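Local coordinates for haloacid dehalogenase-like hydrolase (Bacteroides thetaiotaomicron, PDB 2RBK), which is probably a magnesium-dependent phosphatase of the haloacid dehalogenase superfamily, at residues A[89-94]-A[141-146]. Residues are numbered along the deposited sequence; the frame is centred on the assembly and turned at random.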
# COMPACT_ATOMS: atom_id res chain seq x y z
N GLU A 89 -13.50 16.73 4.25
CA GLU A 89 -12.16 16.60 3.64
C GLU A 89 -12.28 15.93 2.28
O GLU A 89 -11.52 16.27 1.36
CB GLU A 89 -11.25 15.88 4.62
CG GLU A 89 -11.08 16.69 5.90
CD GLU A 89 -10.04 16.25 6.90
OE1 GLU A 89 -8.92 15.98 6.58
OE2 GLU A 89 -10.43 16.22 8.10
N VAL A 90 -13.21 15.00 2.10
CA VAL A 90 -13.50 14.47 0.76
C VAL A 90 -13.92 15.60 -0.19
O VAL A 90 -13.40 15.75 -1.29
CB VAL A 90 -14.61 13.39 0.81
CG1 VAL A 90 -14.99 12.93 -0.59
CG2 VAL A 90 -14.18 12.21 1.67
N LYS A 91 -14.85 16.41 0.28
CA LYS A 91 -15.37 17.52 -0.54
C LYS A 91 -14.27 18.52 -0.85
O LYS A 91 -14.19 19.01 -1.99
CB LYS A 91 -16.54 18.21 0.14
CG LYS A 91 -17.80 17.36 0.28
CD LYS A 91 -18.97 18.09 0.90
CE LYS A 91 -20.23 17.29 1.10
NZ LYS A 91 -20.76 16.41 0.03
N ALA A 92 -13.40 18.80 0.12
CA ALA A 92 -12.33 19.78 -0.12
C ALA A 92 -11.31 19.27 -1.10
O ALA A 92 -10.83 20.01 -1.97
CB ALA A 92 -11.67 20.18 1.18
N MET A 93 -10.96 17.98 -1.03
CA MET A 93 -10.06 17.40 -2.02
C MET A 93 -10.67 17.40 -3.42
O MET A 93 -9.98 17.77 -4.38
CB MET A 93 -9.70 15.97 -1.57
CG MET A 93 -8.68 15.37 -2.54
SD MET A 93 -7.10 16.17 -2.77
CE MET A 93 -6.37 15.98 -1.15
N ALA A 94 -11.93 17.04 -3.52
CA ALA A 94 -12.60 17.06 -4.82
C ALA A 94 -12.62 18.48 -5.39
O ALA A 94 -12.35 18.65 -6.59
CB ALA A 94 -14.01 16.52 -4.69
N GLU A 141 -20.44 13.83 -8.01
CA GLU A 141 -20.89 12.56 -7.46
C GLU A 141 -19.88 12.00 -6.48
O GLU A 141 -20.24 11.49 -5.41
CB GLU A 141 -21.07 11.54 -8.57
CG GLU A 141 -22.31 11.63 -9.32
CD GLU A 141 -22.66 10.47 -10.25
OE1 GLU A 141 -22.05 9.37 -10.17
OE2 GLU A 141 -23.52 10.68 -11.06
N ALA A 142 -18.61 12.04 -6.82
CA ALA A 142 -17.56 11.57 -5.88
C ALA A 142 -17.57 12.28 -4.57
O ALA A 142 -17.34 11.69 -3.45
CB ALA A 142 -16.21 11.77 -6.56
N SER A 143 -17.85 13.57 -4.58
CA SER A 143 -17.74 14.35 -3.36
C SER A 143 -18.80 13.92 -2.34
O SER A 143 -18.63 14.30 -1.17
CB SER A 143 -17.85 15.80 -3.86
OG SER A 143 -19.22 16.19 -3.92
N ASN A 144 -19.79 13.17 -2.75
CA ASN A 144 -20.85 12.74 -1.87
C ASN A 144 -20.76 11.30 -1.41
O ASN A 144 -21.66 10.85 -0.65
CB ASN A 144 -22.24 12.95 -2.56
CG ASN A 144 -22.44 14.46 -2.72
OD1 ASN A 144 -22.14 15.19 -1.74
ND2 ASN A 144 -22.95 14.84 -3.88
N LYS A 145 -19.79 10.54 -1.81
CA LYS A 145 -19.57 9.14 -1.50
C LYS A 145 -18.96 8.98 -0.11
O LYS A 145 -18.27 9.85 0.37
CB LYS A 145 -18.60 8.53 -2.53
CG LYS A 145 -19.19 8.48 -3.99
CD LYS A 145 -18.17 7.89 -4.94
CE LYS A 145 -18.74 7.67 -6.34
NZ LYS A 145 -19.48 6.38 -6.38
N GLU A 146 -19.18 7.82 0.45
CA GLU A 146 -18.46 7.40 1.64
C GLU A 146 -17.09 6.84 1.18
O GLU A 146 -17.02 5.72 0.66
CB GLU A 146 -19.36 6.45 2.40
CG GLU A 146 -20.75 7.02 2.68
CD GLU A 146 -20.94 8.33 3.41
OE1 GLU A 146 -20.23 8.50 4.43
OE2 GLU A 146 -21.79 9.23 3.07
O HOH W 1 -20.63 18.49 -2.30
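Lys-91 reaches from helix 87-100 across to the last turn of the short helix 139-143, and its ammonium NZ donates a hydrogen bond of 3.2 Å to the backbone O of Ser-143. The donor stands above the carbonyl plane, 55° out of it. The chain runs extended through chi3 and bends only at the last torsion (chi4 -46°), which turns NZ back over the carbonyl; its CG already lies 3.5 Å from the same Ser-143 O. Gln-87 NE2 gives that oxygen a second hydrogen bond and also binds Lys-145 O. Asn-144 OD1 comes within 2.6 Å of NZ, its side chain slanting across the lysine, though the angle is too poor for a hydrogen bond. A water accepts from NZ and donates to Ser-143 OG, which is also hydrogen-bonded to Glu-140 O. Beneath this polar layer Val-90 CG1 rests 3.9 Å from both Ala-142 O and Ser-143 O, while Ala-94 CB meets Ser-143 CB at 4.0 Å. Both helices pack on the three-stranded antiparallel sheet: Phe-106 touches Ala-94 and Ala-142, Met-93 reaches Met-150, and Ala-142 Cys-115. Helix 87-100 thus supplies both side-chain donors to Ser-143 O, and the lysine charge there probably suits the helix dipole.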